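Local coordinates for RagB/SusD domain protein (Flavobacterium johnsoniae, PDB 5J90) that binds chitin and, as a SusD-like outer-membrane lipoprotein, probably helps present it to the machinery that degrades and imports it, at residues A[34-39]-A[99-104]; A[121-126]-A[162-167]; A[290-295]-A[313-318]; A[296-301]-A[385-390]. All blocks are in the same frame, centred on the assembly; numbering follows the deposited sequence.

The four contacts form two pairs at well-separated places in the fold. Contacts 1 and 2, with centres 13 Å apart, belong to the helical part: contact 1 joins helix 33-37 to helix 83-108, contact 2 joins helix 113-134 to helix 154-177, and M36 of contact 1 touches L122 and K123 of contact 2. Contacts 3 and 4 lie among loops, their centres 11 Å from each other and about 38 to 41 Å from those of contacts 1 and 2. Their segments alternate along the chain, whereas contacts 1 and 2 follow in series. Probable backbone hydrogen bonds, S290 N to E296 O and S316 N to K298 O, tie contact 3 to contact 4.

Contact 1 (A[34-39]-A[99-104]); sequences APMFNN and FNAYDI
M36 reaches out of the short helix 33-37 and lies against N100, A101 and I104 on one side of helix 83-108. Its CG sits 3.7 Å from N100 CB, the two side chains running antiparallel alongside each other. Further out, the sulfur passes I104, with M36 SD 3.9 Å from I104 CD1. A turn at the last torsion (chi3 74°) then swings the methyl away from the line of the chain and onto A101, where M36 CE and A101 CB are 3.8 Å apart. One methionine side chain thus touches residues on two successive turns of the opposing helix.

P35 adds a second, smaller touch. Its ring is crossed at about a right angle by the N100 side chain, and P35 CB comes within 3.4 Å of N100 ND2. That amide nitrogen has its polar partner in its own helix: the backbone oxygen of N96 holds the amide turned so that P35 CB and CG lie over one of its faces.

Behind this first shell, N39 ND2 folds back to P35 O at 2.8 Å. The bond is nearly straight (166°), lies in the carbonyl plane on a lone pair, and also stays in the plane of the N39 amide. On the far side, L122 of helix 113-134 packs on M36, and A101 touches K123 of the same helix. The methionine is therefore buried where a short N-terminal helix meets two consecutive helices, a packing consistent with the TPR-like helical scaffold of SusD-family proteins.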
loop_
_atom_site.group_PDB
_atom_site.type_symbol
_atom_site.label_atom_id
_atom_site.label_comp_id
_atom_site.label_asym_id
_atom_site.label_seq_id
_atom_site.Cartn_x
_atom_site.Cartn_y
_atom_site.Cartn_z
ATOM N N ALA A 34 28.746 22.627 6.614
ATOM C CA ALA A 34 29.640 21.900 5.719
ATOM C C ALA A 34 29.382 20.392 5.681
ATOM O O ALA A 34 29.313 19.809 4.601
ATOM C CB ALA A 34 31.108 22.209 6.042
ATOM N N PRO A 35 29.249 19.748 6.855
ATOM C CA PRO A 35 28.978 18.303 6.814
ATOM C C PRO A 35 27.609 17.969 6.207
ATOM O O PRO A 35 27.455 16.873 5.675
ATOM C CB PRO A 35 29.019 17.874 8.285
ATOM C CG PRO A 35 29.596 19.016 9.045
ATOM C CD PRO A 35 29.497 20.256 8.217
ATOM N N MET A 36 26.638 18.875 6.295
ATOM C CA MET A 36 25.364 18.654 5.596
ATOM C C MET A 36 25.585 18.685 4.083
ATOM O O MET A 36 25.213 17.751 3.370
ATOM C CB MET A 36 24.307 19.677 6.015
ATOM C CG MET A 36 24.040 19.683 7.504
ATOM S SD MET A 36 22.648 20.741 7.985
ATOM C CE MET A 36 21.263 19.727 7.428
ATOM N N PHE A 37 26.221 19.750 3.595
ATOM C CA PHE A 37 26.503 19.901 2.171
ATOM C C PHE A 37 27.312 18.742 1.609
ATOM O O PHE A 37 27.111 18.329 0.465
ATOM C CB PHE A 37 27.299 21.190 1.921
ATOM C CG PHE A 37 26.475 22.452 1.978
ATOM C CD1 PHE A 37 25.341 22.608 1.188
ATOM C CD2 PHE A 37 26.849 23.498 2.815
ATOM C CE1 PHE A 37 24.606 23.783 1.237
ATOM C CE2 PHE A 37 26.117 24.670 2.865
ATOM C CZ PHE A 37 24.990 24.813 2.076
ATOM N N ASN A 38 28.240 18.231 2.416
ATOM C CA ASN A 38 29.193 17.232 1.947
ATOM C C ASN A 38 28.713 15.791 2.073
ATOM O O ASN A 38 29.418 14.866 1.675
ATOM C CB ASN A 38 30.537 17.382 2.673
ATOM C CG ASN A 38 31.321 18.582 2.196
ATOM O OD1 ASN A 38 31.200 18.998 1.041
ATOM N ND2 ASN A 38 32.120 19.156 3.086
ATOM N N ASN A 39 27.514 15.601 2.623
ATOM C CA ASN A 39 27.045 14.239 2.911
ATOM C C ASN A 39 25.611 13.921 2.527
ATOM O O ASN A 39 25.080 12.904 2.950
ATOM C CB ASN A 39 27.297 13.863 4.378
ATOM C CG ASN A 39 28.777 13.742 4.699
ATOM O OD1 ASN A 39 29.401 12.705 4.446
ATOM N ND2 ASN A 39 29.349 14.805 5.242
ATOM N N PHE A 99 22.294 14.926 12.354
ATOM C CA PHE A 99 22.844 15.483 13.583
ATOM C C PHE A 99 23.066 16.985 13.472
ATOM O O PHE A 99 22.760 17.739 14.396
ATOM C CB PHE A 99 24.145 14.820 14.027
ATOM C CG PHE A 99 24.788 15.548 15.164
ATOM C CD1 PHE A 99 24.308 15.392 16.453
ATOM C CD2 PHE A 99 25.816 16.450 14.938
ATOM C CE1 PHE A 99 24.864 16.094 17.504
ATOM C CE2 PHE A 99 26.380 17.154 15.991
ATOM C CZ PHE A 99 25.898 16.980 17.270
ATOM N N ASN A 100 23.599 17.425 12.340
ATOM C CA ASN A 100 23.848 18.845 12.185
ATOM C C ASN A 100 22.582 19.676 12.027
ATOM O O ASN A 100 22.525 20.809 12.484
ATOM C CB ASN A 100 24.880 19.107 11.092
ATOM C CG ASN A 100 26.257 18.673 11.520
ATOM O OD1 ASN A 100 26.837 19.256 12.435
ATOM N ND2 ASN A 100 26.779 17.638 10.888
ATOM N N ALA A 101 21.545 19.104 11.419
ATOM C CA ALA A 101 20.261 19.787 11.384
ATOM C C ALA A 101 19.765 20.026 12.808
ATOM O O ALA A 101 19.295 21.110 13.146
ATOM C CB ALA A 101 19.228 18.973 10.586
ATOM N N TYR A 102 19.872 18.989 13.630
ATOM C CA TYR A 102 19.445 19.031 15.021
ATOM C C TYR A 102 20.263 20.060 15.805
ATOM O O TYR A 102 19.711 20.898 16.520
ATOM C CB TYR A 102 19.613 17.622 15.597
ATOM C CG TYR A 102 19.411 17.450 17.082
ATOM C CD1 TYR A 102 18.143 17.488 17.638
ATOM C CD2 TYR A 102 20.488 17.185 17.918
ATOM C CE1 TYR A 102 17.946 17.296 18.999
ATOM C CE2 TYR A 102 20.304 16.993 19.281
ATOM C CZ TYR A 102 19.031 17.048 19.810
ATOM O OH TYR A 102 18.835 16.860 21.163
ATOM N N ASP A 103 21.581 19.987 15.645
ATOM C CA ASP A 103 22.504 20.852 16.372
ATOM C C ASP A 103 22.300 22.312 15.968
ATOM O O ASP A 103 22.199 23.189 16.822
ATOM C CB ASP A 103 23.945 20.406 16.107
ATOM C CG ASP A 103 24.945 21.012 17.077
ATOM O OD1 ASP A 103 24.628 21.139 18.280
ATOM O OD2 ASP A 103 26.061 21.343 16.626
ATOM N N ILE A 104 22.229 22.571 14.662
ATOM C CA ILE A 104 21.976 23.928 14.179
ATOM C C ILE A 104 20.642 24.457 14.707
ATOM O O ILE A 104 20.553 25.608 15.141
ATOM C CB ILE A 104 22.015 24.018 12.632
ATOM C CG1 ILE A 104 23.429 23.753 12.115
ATOM C CG2 ILE A 104 21.530 25.389 12.159
ATOM C CD1 ILE A 104 23.483 23.442 10.640
#

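Contact 2 (A[121-126]-A[162-167]); sequences ILKVEG and FAELDT
I121, K123 and V124 of helix 113-134 face E164 and L165 of helix 154-177, two helices that follow one another in the chain and pack antiparallel, as in the TPR-like helical part of SusD homologs. Their axes approach to 9.6 Å, with N-to-C directions 153° apart.

The apolar part centres on one methyl of L165. L165 CD2 lies 4.1 Å from V124 CG2 and reaches back to the main chain of I121, with L165 CD2 and I121 CA 4.4 Å apart. Helix 196-213 closes round this layer, F202 meeting I121 and L210 meeting V124.

The charged part lies beside it. K123 leaves its helix with CG opposite the backbone N (chi1 -178°) and runs on fully extended, crossing the E164 side chain at about a right angle. The resulting salt bridge, K123 NZ to E164 OE2, is 2.8 Å long; the ammonium comes in on the syn side of the oxygen, 32° out of the carboxylate plane. Y139 serves both residues, its hydroxyl hydrogen-bonding to E164 OE1 and its ring making a cation-pi contact with K123. Each carboxylate oxygen of E164 is engaged by a different partner, which probably restricts rotation of the carboxylate.

The two kinds of contact meet at E164 OE1, which rests 3.5 Å from the V124 CG2 methyl.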
loop_
_atom_site.group_PDB
_atom_site.type_symbol
_atom_site.label_atom_id
_atom_site.label_comp_id
_atom_site.label_asym_id
_atom_site.label_seq_id
_atom_site.Cartn_x
_atom_site.Cartn_y
_atom_site.Cartn_z
ATOM N N ILE A 121 15.768 23.458 5.173
ATOM C CA ILE A 121 15.749 23.120 3.756
ATOM C C ILE A 121 16.766 22.021 3.449
ATOM O O ILE A 121 16.457 21.038 2.767
ATOM C CB ILE A 121 15.987 24.363 2.873
ATOM C CG1 ILE A 121 14.902 25.406 3.148
ATOM C CG2 ILE A 121 16.008 23.978 1.399
ATOM C CD1 ILE A 121 15.174 26.769 2.481
ATOM N N LEU A 122 17.983 22.175 3.960
ATOM C CA LEU A 122 19.006 21.148 3.783
ATOM C C LEU A 122 18.615 19.829 4.449
ATOM O O LEU A 122 18.886 18.751 3.915
ATOM C CB LEU A 122 20.345 21.634 4.337
ATOM C CG LEU A 122 21.172 22.450 3.362
ATOM C CD1 LEU A 122 22.355 23.061 4.100
ATOM C CD2 LEU A 122 21.638 21.564 2.216
ATOM N N LYS A 123 17.988 19.927 5.619
ATOM C CA LYS A 123 17.513 18.758 6.346
ATOM C C LYS A 123 16.531 17.958 5.489
ATOM O O LYS A 123 16.679 16.736 5.346
ATOM C CB LYS A 123 16.834 19.187 7.644
ATOM C CG LYS A 123 16.332 18.045 8.517
ATOM C CD LYS A 123 15.463 18.610 9.636
ATOM C CE LYS A 123 15.053 17.538 10.648
ATOM N NZ LYS A 123 14.096 18.088 11.638
ATOM N N VAL A 124 15.543 18.640 4.916
ATOM C CA VAL A 124 14.552 17.951 4.102
ATOM C C VAL A 124 15.212 17.383 2.835
ATOM O O VAL A 124 14.916 16.255 2.425
ATOM C CB VAL A 124 13.366 18.869 3.780
ATOM C CG1 VAL A 124 12.404 18.178 2.810
ATOM C CG2 VAL A 124 12.643 19.258 5.070
ATOM N N GLU A 125 16.134 18.130 2.238
ATOM C CA GLU A 125 16.840 17.624 1.062
ATOM C C GLU A 125 17.576 16.321 1.361
ATOM O O GLU A 125 17.520 15.374 0.576
ATOM C CB GLU A 125 17.807 18.679 0.515
ATOM C CG GLU A 125 18.833 18.143 -0.488
ATOM C CD GLU A 125 18.237 17.463 -1.723
ATOM O OE1 GLU A 125 17.021 17.613 -2.011
ATOM O OE2 GLU A 125 19.016 16.760 -2.414
ATOM N N GLY A 126 18.258 16.247 2.501
ATOM C CA GLY A 126 18.959 15.021 2.836
ATOM C C GLY A 126 18.048 13.922 3.357
ATOM O O GLY A 126 18.199 12.742 2.997
ATOM N N PHE A 162 6.826 18.779 4.977
ATOM C CA PHE A 162 6.067 19.874 4.372
ATOM C C PHE A 162 5.973 21.058 5.332
ATOM O O PHE A 162 6.049 22.212 4.898
ATOM C CB PHE A 162 4.654 19.413 3.990
ATOM C CG PHE A 162 4.592 18.492 2.786
ATOM C CD1 PHE A 162 5.178 18.843 1.572
ATOM C CD2 PHE A 162 3.897 17.293 2.861
ATOM C CE1 PHE A 162 5.095 18.006 0.460
ATOM C CE2 PHE A 162 3.814 16.447 1.762
ATOM C CZ PHE A 162 4.415 16.805 0.551
ATOM N N ALA A 163 5.807 20.783 6.629
ATOM C CA ALA A 163 5.700 21.856 7.630
ATOM C C ALA A 163 7.035 22.565 7.837
ATOM O O ALA A 163 7.075 23.778 8.046
ATOM C CB ALA A 163 5.178 21.306 8.968
ATOM N N GLU A 164 8.125 21.807 7.789
ATOM C CA GLU A 164 9.459 22.395 7.871
ATOM C C GLU A 164 9.725 23.310 6.682
ATOM O O GLU A 164 10.268 24.407 6.841
ATOM C CB GLU A 164 10.511 21.297 7.983
ATOM C CG GLU A 164 10.491 20.641 9.358
ATOM C CD GLU A 164 11.309 19.363 9.438
ATOM O OE1 GLU A 164 11.582 18.744 8.380
ATOM O OE2 GLU A 164 11.674 18.971 10.574
ATOM N N LEU A 165 9.345 22.878 5.486
ATOM C CA LEU A 165 9.466 23.764 4.337
ATOM C C LEU A 165 8.586 25.011 4.489
ATOM O O LEU A 165 9.001 26.100 4.089
ATOM C CB LEU A 165 9.164 23.021 3.038
ATOM C CG LEU A 165 10.148 21.894 2.699
ATOM C CD1 LEU A 165 9.739 21.230 1.394
ATOM C CD2 LEU A 165 11.577 22.403 2.622
ATOM N N ASP A 166 7.386 24.866 5.061
ATOM C CA ASP A 166 6.536 26.037 5.338
ATOM C C ASP A 166 7.270 27.040 6.224
ATOM O O ASP A 166 7.286 28.236 5.937
ATOM C CB ASP A 166 5.231 25.645 6.050
ATOM C CG ASP A 166 4.267 24.883 5.164
ATOM O OD1 ASP A 166 4.363 24.977 3.919
ATOM O OD2 ASP A 166 3.389 24.201 5.748
ATOM N N THR A 167 7.866 26.547 7.304
ATOM C CA THR A 167 8.591 27.401 8.245
ATOM C C THR A 167 9.756 28.116 7.560
ATOM O O THR A 167 9.912 29.340 7.686
ATOM C CB THR A 167 9.105 26.571 9.421
ATOM O OG1 THR A 167 7.985 26.033 10.137
ATOM C CG2 THR A 167 9.943 27.422 10.368
#

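Contact 3 (A[290-295]-A[313-318]); sequences SKQFPN and QDFSGI
Q292 packs along D314 and F315 where two parts of the long irregular connection between helix 283-286 and strand 326-328 come together, the first turned by an ST motif in which F293 N donates to S290 OG. Following the glutamine outward, its CB lies 3.7 Å from D314 CB and close to the carbonyl oxygen of D314. CG rests over one face of the neighbouring F293 ring, towards its rim. The chain continues extended from a first torsion of -176° and runs alongside F315, its amide plane 79° from the ring: Q292 OE1 is 3.6 Å from F315 CE1. The same oxygen accepts from a water, which in turn accepts from D314 N, so the tip of Q292 is tied back to the 313-318 segment.

At the base, D314 O takes two bonds. S290 OG donates to it at 2.7 Å, in the carbonyl plane and on a lone pair, while Q292 N donates to D314 O at 3.1 Å, tilted off that plane. S290 OG thus gives its proton across the contact and receives one from its own turn; an alanine here would probably leave F293 N without its acceptor and D314 O with one firm donor fewer, letting the turn slacken. K291 lays its CD 3.5 Å from D314 OD1, although its ammonium leads away.

Farther from the backbone, the two phenylalanines form a T-shaped pair, planes at 89°: the edge of F293 points at the face of F315, with F293 CE2 3.7 Å from F315 CE1.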
loop_
_atom_site.group_PDB
_atom_site.type_symbol
_atom_site.label_atom_id
_atom_site.label_comp_id
_atom_site.label_asym_id
_atom_site.label_seq_id
_atom_site.Cartn_x
_atom_site.Cartn_y
_atom_site.Cartn_z
ATOM N N SER A 290 33.468 3.291 -25.411
ATOM C CA SER A 290 34.010 2.054 -24.855
ATOM C C SER A 290 35.457 1.793 -25.283
ATOM O O SER A 290 35.820 2.057 -26.430
ATOM C CB SER A 290 33.126 0.884 -25.300
ATOM O OG SER A 290 33.696 -0.369 -24.969
ATOM N N LYS A 291 36.265 1.265 -24.369
ATOM C CA LYS A 291 37.631 0.848 -24.708
ATOM C C LYS A 291 37.598 -0.427 -25.544
ATOM O O LYS A 291 38.371 -0.580 -26.497
ATOM C CB LYS A 291 38.454 0.628 -23.438
ATOM C CG LYS A 291 39.882 0.122 -23.666
ATOM C CD LYS A 291 40.565 -0.122 -22.327
ATOM C CE LYS A 291 42.023 -0.538 -22.492
ATOM N NZ LYS A 291 42.836 0.561 -23.078
ATOM N N GLN A 292 36.699 -1.340 -25.191
ATOM C CA GLN A 292 36.577 -2.632 -25.868
ATOM C C GLN A 292 35.980 -2.492 -27.259
ATOM O O GLN A 292 36.354 -3.216 -28.188
ATOM C CB GLN A 292 35.717 -3.584 -25.037
ATOM C CG GLN A 292 35.601 -4.991 -25.610
ATOM C CD GLN A 292 34.806 -5.919 -24.708
ATOM O OE1 GLN A 292 34.585 -5.619 -23.533
ATOM N NE2 GLN A 292 34.363 -7.044 -25.256
ATOM N N PHE A 293 35.042 -1.562 -27.388
ATOM C CA PHE A 293 34.343 -1.313 -28.639
ATOM C C PHE A 293 34.580 0.137 -29.041
ATOM O O PHE A 293 33.733 0.999 -28.804
ATOM C CB PHE A 293 32.844 -1.581 -28.462
ATOM C CG PHE A 293 32.532 -2.961 -27.949
ATOM C CD1 PHE A 293 32.563 -4.054 -28.800
ATOM C CD2 PHE A 293 32.205 -3.169 -26.616
ATOM C CE1 PHE A 293 32.279 -5.322 -28.333
ATOM C CE2 PHE A 293 31.919 -4.435 -26.144
ATOM C CZ PHE A 293 31.954 -5.513 -27.001
ATOM N N PRO A 294 35.750 0.420 -29.635
ATOM C CA PRO A 294 36.172 1.798 -29.905
ATOM C C PRO A 294 35.110 2.659 -30.584
ATOM O O PRO A 294 34.468 2.232 -31.548
ATOM C CB PRO A 294 37.383 1.615 -30.826
ATOM C CG PRO A 294 37.952 0.308 -30.410
ATOM C CD PRO A 294 36.769 -0.559 -30.059
ATOM N N ASN A 295 34.931 3.864 -30.050
ATOM C CA ASN A 295 34.003 4.855 -30.592
ATOM C C ASN A 295 32.524 4.496 -30.460
ATOM O O ASN A 295 31.673 5.143 -31.059
ATOM C CB ASN A 295 34.347 5.186 -32.047
ATOM C CG ASN A 295 35.795 5.599 -32.218
ATOM O OD1 ASN A 295 36.539 4.991 -32.990
ATOM N ND2 ASN A 295 36.207 6.630 -31.490
ATOM N N GLN A 313 34.375 -4.786 -17.921
ATOM C CA GLN A 313 35.011 -3.584 -17.379
ATOM C C GLN A 313 35.385 -2.567 -18.450
ATOM O O GLN A 313 35.567 -1.387 -18.152
ATOM C CB GLN A 313 36.245 -3.932 -16.551
ATOM C CG GLN A 313 37.455 -4.298 -17.393
ATOM C CD GLN A 313 38.581 -4.852 -16.556
ATOM O OE1 GLN A 313 38.433 -5.054 -15.353
ATOM N NE2 GLN A 313 39.722 -5.106 -17.190
ATOM N N ASP A 314 35.527 -3.030 -19.690
ATOM C CA ASP A 314 35.913 -2.151 -20.783
ATOM C C ASP A 314 34.736 -1.691 -21.638
ATOM O O ASP A 314 34.919 -1.132 -22.719
ATOM C CB ASP A 314 37.022 -2.788 -21.637
ATOM C CG ASP A 314 38.364 -2.792 -20.928
ATOM O OD1 ASP A 314 38.600 -1.908 -20.075
ATOM O OD2 ASP A 314 39.193 -3.682 -21.229
ATOM N N PHE A 315 33.519 -1.894 -21.129
ATOM C CA PHE A 315 32.345 -1.222 -21.693
ATOM C C PHE A 315 32.423 0.282 -21.364
ATOM O O PHE A 315 33.387 0.734 -20.737
ATOM C CB PHE A 315 31.058 -1.846 -21.128
ATOM C CG PHE A 315 30.641 -3.135 -21.810
ATOM C CD1 PHE A 315 31.541 -4.182 -21.974
ATOM C CD2 PHE A 315 29.344 -3.301 -22.273
ATOM C CE1 PHE A 315 31.155 -5.358 -22.595
ATOM C CE2 PHE A 315 28.951 -4.477 -22.898
ATOM C CZ PHE A 315 29.861 -5.511 -23.053
ATOM N N SER A 316 31.422 1.063 -21.764
ATOM C CA SER A 316 31.490 2.516 -21.584
ATOM C C SER A 316 31.554 2.970 -20.128
ATOM O O SER A 316 30.790 2.499 -19.281
ATOM C CB SER A 316 30.315 3.216 -22.275
ATOM O OG SER A 316 30.476 3.249 -23.686
ATOM N N GLY A 317 32.456 3.899 -19.837
ATOM C CA GLY A 317 32.540 4.477 -18.511
ATOM C C GLY A 317 31.591 5.654 -18.349
ATOM O O GLY A 317 30.992 6.128 -19.316
ATOM N N ILE A 318 31.452 6.124 -17.112
ATOM C CA ILE A 318 30.682 7.330 -16.841
ATOM C C ILE A 318 31.512 8.513 -17.331
ATOM O O ILE A 318 32.733 8.546 -17.146
ATOM C CB ILE A 318 30.345 7.469 -15.341
ATOM C CG1 ILE A 318 29.781 6.151 -14.785
ATOM C CG2 ILE A 318 29.379 8.630 -15.125
ATOM C CD1 ILE A 318 28.589 5.597 -15.558
HETATM O O HOH W 1 35.896 1.714 -21.405
HETATM O O HOH W 2 35.218 -5.459 -20.889
#

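Contact 4 (A[296-301]-A[385-390]); sequences EYKGVR and AAYVDP
Y387 and K298 reach in roughly opposite senses between two irregular loops, one between helix 283-286 and strand 326-328, the other between helices 373-378 and 413-428, each ending on a backbone carbonyl of the other loop. Y387 CG stands opposite its own backbone N (chi1 174°), which carries the ring across to the 296-301 segment. There Y387 OH donates to G299 O at 2.6 Å, from a position tilted 27° off the carbonyl plane; seen from the ring, that oxygen sits at the edge, near the ring plane, and is also only 3.2 Å from Y387 CE1. Further round the ring, R301 CB lies 4.1 Å from Y387 CE2, approaching obliquely.

Folded at chi2 and chi3, the K298 chain brings NZ oblique to the tyrosine ring, where K298 NZ donates to V388 O at 2.8 Å, in the carbonyl plane. The ammonium also forms a salt bridge with E272 of helix 269-277, which gives the buried charge a mate.

Beyond CB the R301 side chain bends at chi2, and its guanidinium binds the main-chain oxygens of N395 and P449. A phenylalanine in place of Y387 would probably leave G299 O without this donor and the water that donates to its hydroxyl short of an acceptor. That water links both loops: it accepts from R301 N at 2.8 Å and donates to Y387 OH at 2.7 Å and to D389 OD2 at 2.9 Å.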
loop_
_atom_site.group_PDB
_atom_site.type_symbol
_atom_site.label_atom_id
_atom_site.label_comp_id
_atom_site.label_asym_id
_atom_site.label_seq_id
_atom_site.Cartn_x
_atom_site.Cartn_y
_atom_site.Cartn_z
ATOM N N GLU A 296 32.226 3.466 -29.674
ATOM C CA GLU A 296 30.842 3.068 -29.426
ATOM C C GLU A 296 30.453 3.285 -27.967
ATOM O O GLU A 296 31.291 3.195 -27.068
ATOM C CB GLU A 296 30.621 1.598 -29.790
ATOM C CG GLU A 296 30.774 1.276 -31.270
ATOM C CD GLU A 296 30.424 -0.170 -31.589
ATOM O OE1 GLU A 296 29.397 -0.664 -31.075
ATOM O OE2 GLU A 296 31.180 -0.820 -32.346
ATOM N N TYR A 297 29.177 3.586 -27.753
ATOM C CA TYR A 297 28.606 3.637 -26.407
ATOM C C TYR A 297 27.982 2.293 -26.083
ATOM O O TYR A 297 26.995 1.899 -26.703
ATOM C CB TYR A 297 27.566 4.759 -26.309
ATOM C CG TYR A 297 28.187 6.113 -26.540
ATOM C CD1 TYR A 297 28.896 6.753 -25.531
ATOM C CD2 TYR A 297 28.103 6.736 -27.781
ATOM C CE1 TYR A 297 29.487 7.986 -25.739
ATOM C CE2 TYR A 297 28.697 7.970 -28.001
ATOM C CZ TYR A 297 29.388 8.588 -26.979
ATOM O OH TYR A 297 29.985 9.812 -27.178
ATOM N N LYS A 298 28.570 1.580 -25.125
ATOM C CA LYS A 298 28.097 0.247 -24.772
ATOM C C LYS A 298 27.838 0.129 -23.278
ATOM O O LYS A 298 28.706 0.446 -22.463
ATOM C CB LYS A 298 29.096 -0.833 -25.208
ATOM C CG LYS A 298 29.162 -1.055 -26.719
ATOM C CD LYS A 298 27.810 -1.473 -27.294
ATOM C CE LYS A 298 27.290 -2.756 -26.669
ATOM N NZ LYS A 298 25.920 -3.089 -27.163
ATOM N N GLY A 299 26.639 -0.332 -22.934
ATOM C CA GLY A 299 26.243 -0.443 -21.544
ATOM C C GLY A 299 26.230 -1.876 -21.063
ATOM O O GLY A 299 26.226 -2.823 -21.863
ATOM N N VAL A 300 26.211 -2.027 -19.743
ATOM C CA VAL A 300 26.251 -3.319 -19.080
ATOM C C VAL A 300 24.879 -3.626 -18.466
ATOM O O VAL A 300 24.245 -2.749 -17.861
ATOM C CB VAL A 300 27.329 -3.317 -17.987
ATOM C CG1 VAL A 300 27.379 -4.659 -17.279
ATOM C CG2 VAL A 300 28.687 -2.965 -18.595
ATOM N N ARG A 301 24.421 -4.864 -18.627
ATOM C CA ARG A 301 23.142 -5.302 -18.076
ATOM C C ARG A 301 23.274 -5.510 -16.569
ATOM O O ARG A 301 24.275 -6.038 -16.090
ATOM C CB ARG A 301 22.718 -6.610 -18.752
ATOM C CG ARG A 301 21.377 -7.152 -18.302
ATOM C CD ARG A 301 20.280 -6.725 -19.234
ATOM N NE ARG A 301 18.986 -7.224 -18.782
ATOM C CZ ARG A 301 18.256 -8.142 -19.409
ATOM N NH1 ARG A 301 18.677 -8.686 -20.549
ATOM N NH2 ARG A 301 17.088 -8.507 -18.899
ATOM N N ALA A 385 16.197 1.206 -28.341
ATOM C CA ALA A 385 16.905 0.221 -29.160
ATOM C C ALA A 385 17.061 -1.131 -28.466
ATOM O O ALA A 385 17.122 -1.218 -27.238
ATOM C CB ALA A 385 18.275 0.754 -29.544
ATOM N N ALA A 386 17.153 -2.195 -29.256
ATOM C CA ALA A 386 17.458 -3.503 -28.703
ATOM C C ALA A 386 18.827 -3.468 -28.039
ATOM O O ALA A 386 19.724 -2.731 -28.468
ATOM C CB ALA A 386 17.416 -4.574 -29.791
ATOM N N TYR A 387 18.977 -4.263 -26.984
ATOM C CA TYR A 387 20.229 -4.334 -26.253
ATOM C C TYR A 387 20.981 -5.638 -26.544
ATOM O O TYR A 387 20.415 -6.727 -26.445
ATOM C CB TYR A 387 20.026 -4.183 -24.731
ATOM C CG TYR A 387 21.336 -4.421 -24.033
ATOM C CD1 TYR A 387 22.342 -3.461 -24.077
ATOM C CD2 TYR A 387 21.611 -5.630 -23.407
ATOM C CE1 TYR A 387 23.569 -3.682 -23.494
ATOM C CE2 TYR A 387 22.844 -5.862 -22.814
ATOM C CZ TYR A 387 23.819 -4.879 -22.865
ATOM O OH TYR A 387 25.047 -5.086 -22.289
ATOM N N VAL A 388 22.263 -5.508 -26.876
ATOM C CA VAL A 388 23.123 -6.656 -27.140
ATOM C C VAL A 388 24.397 -6.614 -26.303
ATOM O O VAL A 388 25.088 -5.597 -26.252
ATOM C CB VAL A 388 23.523 -6.718 -28.634
ATOM C CG1 VAL A 388 24.554 -7.821 -28.876
ATOM C CG2 VAL A 388 22.301 -6.920 -29.506
ATOM N N ASP A 389 24.687 -7.730 -25.644
ATOM C CA ASP A 389 25.966 -7.961 -24.981
ATOM C C ASP A 389 26.728 -8.905 -25.912
ATOM O O ASP A 389 26.509 -10.115 -25.872
ATOM C CB ASP A 389 25.733 -8.622 -23.616
ATOM C CG ASP A 389 27.001 -8.749 -22.792
ATOM O OD1 ASP A 389 28.102 -8.598 -23.360
ATOM O OD2 ASP A 389 26.900 -9.017 -21.574
ATOM N N PRO A 390 27.616 -8.350 -26.757
ATOM C CA PRO A 390 28.173 -9.085 -27.904
ATOM C C PRO A 390 28.710 -10.483 -27.580
ATOM O O PRO A 390 28.357 -11.440 -28.274
ATOM C CB PRO A 390 29.294 -8.164 -28.388
ATOM C CG PRO A 390 28.829 -6.794 -28.009
ATOM C CD PRO A 390 28.162 -6.984 -26.668
HETATM O O HOH W 3 25.735 -6.758 -20.267
#